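Local coordinates for NIF3-related protein (Bacillus cereus, PDB 2GX8), which is of unknown function but, as a member of the Nif3 family, binds a pair of zinc ions and carries an additional domain thought to be regulatory, at residues I90-L95 with N129-K134; G356-K361 with L389-F394. One frame throughout, in Å; residues are numbered along the deposited sequence.

Contact 1 (I90-L95 with N129-K134). With ZN (zinc ion), chain M; ZN (zinc ion), chain L.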
loop_
_atom_site.group_PDB
_atom_site.type_symbol
_atom_site.label_atom_id
_atom_site.label_comp_id
_atom_site.label_asym_id
_atom_site.label_seq_id
_atom_site.Cartn_x
_atom_site.Cartn_y
_atom_site.Cartn_z
ATOM N N ILE C 90 5.750 31.044 -19.021
ATOM C CA ILE C 90 5.577 29.654 -19.388
ATOM C C ILE C 90 6.892 28.994 -19.088
ATOM O O ILE C 90 7.911 29.278 -19.725
ATOM C CB ILE C 90 5.211 29.462 -20.856
ATOM C CG1 ILE C 90 3.824 29.993 -21.107
ATOM C CG2 ILE C 90 5.203 27.968 -21.225
ATOM C CD1 ILE C 90 3.437 29.926 -22.540
ATOM N N ALA C 91 6.868 28.099 -18.107
ATOM C CA ALA C 91 8.072 27.419 -17.651
ATOM C C ALA C 91 8.014 25.940 -17.894
ATOM O O ALA C 91 6.942 25.347 -17.781
ATOM C CB ALA C 91 8.250 27.659 -16.174
ATOM N N HIS C 92 9.182 25.343 -18.151
ATOM C CA HIS C 92 9.307 23.947 -18.436
ATOM C C HIS C 92 9.288 23.113 -17.179
ATOM O O HIS C 92 8.627 22.070 -17.141
ATOM C CB HIS C 92 10.612 23.703 -19.188
ATOM C CG HIS C 92 10.815 22.287 -19.608
ATOM N ND1 HIS C 92 9.840 21.558 -20.254
ATOM C CD2 HIS C 92 11.905 21.487 -19.547
ATOM C CE1 HIS C 92 10.305 20.354 -20.528
ATOM N NE2 HIS C 92 11.555 20.289 -20.118
ATOM N N HIS C 93 10.048 23.539 -16.163
ATOM C CA HIS C 93 10.043 22.830 -14.892
ATOM C C HIS C 93 9.029 23.526 -14.008
ATOM O O HIS C 93 9.103 24.734 -13.829
ATOM C CB HIS C 93 11.386 22.863 -14.194
ATOM C CG HIS C 93 12.470 22.213 -14.956
ATOM N ND1 HIS C 93 13.756 22.693 -14.958
ATOM C CD2 HIS C 93 12.467 21.127 -15.757
ATOM C CE1 HIS C 93 14.518 21.897 -15.687
ATOM N NE2 HIS C 93 13.754 20.952 -16.204
ATOM N N PRO C 94 8.073 22.760 -13.468
ATOM C CA PRO C 94 7.026 23.294 -12.606
ATOM C C PRO C 94 7.620 24.048 -11.414
ATOM O O PRO C 94 8.546 23.570 -10.823
ATOM C CB PRO C 94 6.314 22.029 -12.090
ATOM C CG PRO C 94 6.650 20.964 -13.032
ATOM C CD PRO C 94 7.951 21.305 -13.670
ATOM N N LEU C 95 7.097 25.216 -11.085
ATOM C CA LEU C 95 7.527 25.933 -9.870
ATOM C C LEU C 95 7.003 25.192 -8.622
ATOM O O LEU C 95 7.706 25.059 -7.634
ATOM C CB LEU C 95 7.061 27.384 -9.890
ATOM C CG LEU C 95 7.202 28.263 -8.631
ATOM C CD1 LEU C 95 8.646 28.539 -8.226
ATOM C CD2 LEU C 95 6.472 29.577 -8.911
ATOM N N ASN C 129 4.986 17.297 -21.269
ATOM C CA ASN C 129 4.353 17.506 -22.576
ATOM C C ASN C 129 5.291 18.201 -23.613
ATOM O O ASN C 129 5.125 18.018 -24.809
ATOM C CB ASN C 129 2.971 18.196 -22.453
ATOM C CG ASN C 129 3.017 19.539 -21.686
ATOM O OD1 ASN C 129 2.406 20.518 -22.111
ATOM N ND2 ASN C 129 3.731 19.579 -20.563
ATOM N N VAL C 130 6.273 18.973 -23.142
ATOM C CA VAL C 130 7.247 19.658 -24.012
ATOM C C VAL C 130 8.444 18.710 -24.327
ATOM O O VAL C 130 9.161 18.882 -25.311
ATOM C CB VAL C 130 7.677 21.040 -23.408
ATOM C CG1 VAL C 130 8.765 21.723 -24.227
ATOM C CG2 VAL C 130 6.472 21.961 -23.306
ATOM N N ASP C 131 8.617 17.686 -23.491
ATOM C CA ASP C 131 9.648 16.673 -23.672
ATOM C C ASP C 131 9.230 15.681 -24.750
ATOM O O ASP C 131 10.041 15.255 -25.577
ATOM C CB ASP C 131 9.826 15.898 -22.365
ATOM C CG ASP C 131 10.521 16.702 -21.297
ATOM O OD1 ASP C 131 11.743 16.911 -21.445
ATOM O OD2 ASP C 131 9.879 17.074 -20.283
ATOM N N VAL C 132 7.942 15.335 -24.705
ATOM C CA VAL C 132 7.292 14.347 -25.579
ATOM C C VAL C 132 6.904 14.867 -26.964
ATOM O O VAL C 132 7.065 14.172 -27.956
ATOM C CB VAL C 132 5.992 13.817 -24.885
ATOM C CG1 VAL C 132 5.266 12.800 -25.761
ATOM C CG2 VAL C 132 6.296 13.217 -23.515
ATOM N N ALA C 133 6.394 16.093 -27.028
ATOM C CA ALA C 133 5.884 16.650 -28.287
ATOM C C ALA C 133 6.904 16.917 -29.389
ATOM O O ALA C 133 8.043 17.293 -29.098
ATOM C CB ALA C 133 5.086 17.919 -28.015
ATOM N N LYS C 134 6.471 16.726 -30.645
ATOM C CA LYS C 134 7.274 17.035 -31.828
ATOM C C LYS C 134 7.609 18.529 -31.796
ATOM O O LYS C 134 6.739 19.365 -31.492
ATOM C CB LYS C 134 6.492 16.709 -33.108
ATOM C CG LYS C 134 7.205 17.098 -34.408
ATOM C CD LYS C 134 6.255 17.091 -35.610
ATOM C CE LYS C 134 6.948 17.614 -36.886
ATOM N NZ LYS C 134 6.079 17.574 -38.134
HETATM ZN ZN ZN M . 12.351 18.242 -19.698
HETATM ZN ZN ZN L . 13.945 18.796 -16.832
#
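At the edge of the His92 imidazole, in its plane, sits CG of Asp131, while the carboxylate that it carries is twisted by 50° from the ring. Asp131 OD2 comes in obliquely, 3.3 Å from His92 CE1, and the CB of Val130 approaches ND1 of the same ring, again obliquely, at 3.9 Å. The two polar side chains cross at about a right angle without a hydrogen bond between them; what joins them is the zinc ion of chain M. His92 NE2 binds it at 2.2 Å and Asp131 OD1 at 2.3 Å, whereas OD2 of Asp131 reaches the same zinc at a longer 2.8 Å, an uneven grip by the two oxygens. His92 CG lies anti to the backbone N (chi1 -177°), which swings the ring off the loop toward helix 128-132. The ring's rotation is fixed from its far nitrogen too, because ND1 is hydrogen-bonded to the backbone O of Ala126, and His127 meets it edge-to-face. Val130, whose CB is directed toward segment 90-95, supplies the nonpolar part of the contact, and Met363 of helix 362-377 packs against both side chains. The neighbouring His93 is turned differently, its CG anti to the carbonyl carbon (chi1 -62°), which carries NE2 to the second zinc, that of chain L; Asp72 holds its ND1. Glu360 bridges the two metals and His357 completes the second site. Two consecutive histidines at the C-terminal end of strand 88-91, with an aspartate from helix 128-132 sharing a zinc ion with the first of them, supply three of the five protein ligands of the dinuclear metal centre characteristic of the Nif3 family.

Contact 2 (G356-K361 with L389-F394); sequences GHNVEK and LHTDPF. With ZN (zinc ion), chain L; ZN (zinc ion), chain M.
Asn358 meets Asp392 where the 3-10 turn 357-361, part of the dinuclear zinc site of the Nif3 fold, lies beside the irregular segment 389-394. The asparagine CB, directed at the opposite segment, packs against Asp392 CG at 3.5 Å. One atom further, Asn358 CG sits 3.6 Å from Asp392 CB, with the amide and carboxylate planes only 12° apart and stacked. CG is anti to the backbone N (chi1 -169°), a torsion that lays the amide along the Asp392 side chain. At its tip, OD1 comes 3.4 Å from Thr391 OG1, but each oxygen has its main partner outside: OD1 is hydrogen-bonded to Tyr339 OH of the second subunit, Thr391 OG1 to Asp72. OD1 also lies near Asp392 N, at an angle too poor for a hydrogen bond. The other branch, ND2, packed on Asp392 CB, donates to water 2 at 2.9 Å; that water also accepts from Thr391 N at 3.0 Å, so the amide reaches the opposing backbone through a single solvent molecule. His390 adds a looser touch, its CE1 4.0 Å from ND2 of Asn358. The turn itself is held by backbone bonds such as Lys361 N to Asn358 O, and another side of it serves the metals, with His357 binding one zinc ion and Glu360 spanning both. Tyr339 of the second subunit stacks on the His357 ring and packs on Thr391 and Pro393, which places the contact at a subunit interface. Nearer the backbone, water 1 makes a second bridge: it accepts from Asn358 N at 3.1 Å and donates to Asp392 OD2 at 2.6 Å.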
loop_
_atom_site.group_PDB
_atom_site.type_symbol
_atom_site.label_atom_id
_atom_site.label_comp_id
_atom_site.label_asym_id
_atom_site.label_seq_id
_atom_site.Cartn_x
_atom_site.Cartn_y
_atom_site.Cartn_z
ATOM N N GLY C 356 24.757 18.048 -18.698
ATOM C CA GLY C 356 23.977 18.696 -17.659
ATOM C C GLY C 356 22.527 18.842 -18.072
ATOM O O GLY C 356 22.205 19.031 -19.256
ATOM N N HIS C 357 21.645 18.762 -17.079
ATOM C CA HIS C 357 20.209 18.883 -17.253
ATOM C C HIS C 357 19.867 20.252 -17.894
ATOM O O HIS C 357 18.932 20.373 -18.664
ATOM C CB HIS C 357 19.581 18.793 -15.858
ATOM C CG HIS C 357 18.109 18.541 -15.835
ATOM N ND1 HIS C 357 17.535 17.638 -14.964
ATOM C CD2 HIS C 357 17.085 19.097 -16.527
ATOM C CE1 HIS C 357 16.223 17.648 -15.114
ATOM N NE2 HIS C 357 15.926 18.512 -16.075
ATOM N N ASN C 358 20.667 21.266 -17.592
ATOM C CA ASN C 358 20.421 22.604 -18.078
ATOM C C ASN C 358 20.497 22.779 -19.584
ATOM O O ASN C 358 20.161 23.844 -20.057
ATOM C CB ASN C 358 21.348 23.597 -17.388
ATOM C CG ASN C 358 20.979 25.039 -17.655
ATOM O OD1 ASN C 358 20.018 25.568 -17.083
ATOM N ND2 ASN C 358 21.763 25.698 -18.499
ATOM N N VAL C 359 20.915 21.762 -20.340
ATOM C CA VAL C 359 20.948 21.905 -21.794
ATOM C C VAL C 359 19.533 21.980 -22.387
ATOM O O VAL C 359 19.364 22.270 -23.561
ATOM C CB VAL C 359 21.811 20.818 -22.513
ATOM C CG1 VAL C 359 23.208 20.798 -21.933
ATOM C CG2 VAL C 359 21.181 19.443 -22.420
ATOM N N GLU C 360 18.523 21.692 -21.570
ATOM C CA GLU C 360 17.121 21.829 -21.972
ATOM C C GLU C 360 16.723 23.280 -22.157
ATOM O O GLU C 360 15.621 23.578 -22.556
ATOM C CB GLU C 360 16.204 21.279 -20.907
ATOM C CG GLU C 360 16.202 19.811 -20.857
ATOM C CD GLU C 360 15.138 19.324 -19.898
ATOM O OE1 GLU C 360 14.988 19.922 -18.809
ATOM O OE2 GLU C 360 14.435 18.356 -20.248
ATOM N N LYS C 361 17.630 24.180 -21.824
ATOM C CA LYS C 361 17.424 25.599 -21.983
ATOM C C LYS C 361 17.106 25.957 -23.450
ATOM O O LYS C 361 16.605 27.044 -23.722
ATOM C CB LYS C 361 18.690 26.314 -21.506
ATOM C CG LYS C 361 19.901 26.025 -22.389
ATOM C CD LYS C 361 21.091 26.807 -21.936
ATOM C CE LYS C 361 22.298 26.619 -22.859
ATOM N NZ LYS C 361 23.117 25.453 -22.534
ATOM N N LEU C 389 18.461 34.679 -18.724
ATOM C CA LEU C 389 19.175 34.224 -17.551
ATOM C C LEU C 389 19.663 32.786 -17.629
ATOM O O LEU C 389 18.971 31.894 -18.100
ATOM C CB LEU C 389 18.335 34.464 -16.304
ATOM C CG LEU C 389 17.915 35.933 -16.296
ATOM C CD1 LEU C 389 17.167 36.251 -15.039
ATOM C CD2 LEU C 389 19.120 36.877 -16.461
ATOM N N HIS C 390 20.886 32.598 -17.172
ATOM C CA HIS C 390 21.521 31.309 -17.145
ATOM C C HIS C 390 21.157 30.630 -15.808
ATOM O O HIS C 390 21.459 31.173 -14.745
ATOM C CB HIS C 390 23.027 31.533 -17.256
ATOM C CG HIS C 390 23.821 30.271 -17.293
ATOM N ND1 HIS C 390 23.917 29.485 -18.424
ATOM C CD2 HIS C 390 24.556 29.652 -16.340
ATOM C CE1 HIS C 390 24.675 28.435 -18.166
ATOM N NE2 HIS C 390 25.079 28.513 -16.910
ATOM N N THR C 391 20.528 29.457 -15.846
ATOM C CA THR C 391 20.111 28.818 -14.593
ATOM C C THR C 391 20.738 27.466 -14.255
ATOM O O THR C 391 20.155 26.706 -13.491
ATOM C CB THR C 391 18.577 28.667 -14.510
ATOM O OG1 THR C 391 18.120 27.927 -15.649
ATOM C CG2 THR C 391 17.884 30.030 -14.493
ATOM N N ASP C 392 21.913 27.181 -14.806
ATOM C CA ASP C 392 22.625 25.966 -14.500
ATOM C C ASP C 392 23.230 26.153 -13.115
ATOM O O ASP C 392 24.002 27.091 -12.887
ATOM C CB ASP C 392 23.749 25.778 -15.514
ATOM C CG ASP C 392 24.298 24.339 -15.567
ATOM O OD1 ASP C 392 25.111 24.089 -16.475
ATOM O OD2 ASP C 392 23.913 23.456 -14.758
ATOM N N PRO C 393 22.851 25.299 -12.155
ATOM C CA PRO C 393 23.437 25.434 -10.799
ATOM C C PRO C 393 24.896 25.040 -10.690
ATOM O O PRO C 393 25.529 25.384 -9.702
ATOM C CB PRO C 393 22.599 24.495 -9.943
ATOM C CG PRO C 393 21.869 23.591 -10.862
ATOM C CD PRO C 393 21.831 24.241 -12.239
ATOM N N PHE C 394 25.433 24.376 -11.711
ATOM C CA PHE C 394 26.809 23.852 -11.728
ATOM C C PHE C 394 27.856 24.594 -12.564
ATOM O O PHE C 394 27.573 25.043 -13.670
ATOM C CB PHE C 394 26.814 22.423 -12.292
ATOM C CG PHE C 394 25.956 21.472 -11.545
ATOM C CD1 PHE C 394 24.744 21.045 -12.083
ATOM C CD2 PHE C 394 26.347 20.997 -10.289
ATOM C CE1 PHE C 394 23.904 20.181 -11.377
ATOM C CE2 PHE C 394 25.522 20.120 -9.581
ATOM C CZ PHE C 394 24.297 19.709 -10.125
HETATM ZN ZN ZN L . 13.945 18.796 -16.832
HETATM ZN ZN ZN M . 12.351 18.242 -19.698
HETATM O O HOH W 1 22.745 21.222 -15.239
HETATM O O HOH W 2 20.550 28.331 -18.592
#

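The two contacts meet at the metal pair, whose zinc ions stand 3.3 Å apart, ZN of chain M to ZN of chain L, although the centres of the two contacts are about 15 Å apart. Contact 1 is buried, its centre about 7 Å from that of the chain, and its segments are tied chiefly by metal coordination. Contact 2, its centre about 20 Å from that of the chain, is partly buried and borders the second subunit; water bridges and amide-carboxylate stacking join its segments, while its metal ligands, His357 and Glu360, make no contact with segment 389-394. Glu360 couples them, each carboxylate oxygen serving one zinc. Asp72 also relates them, bonding His93 of contact 1 and Thr391 of contact 2.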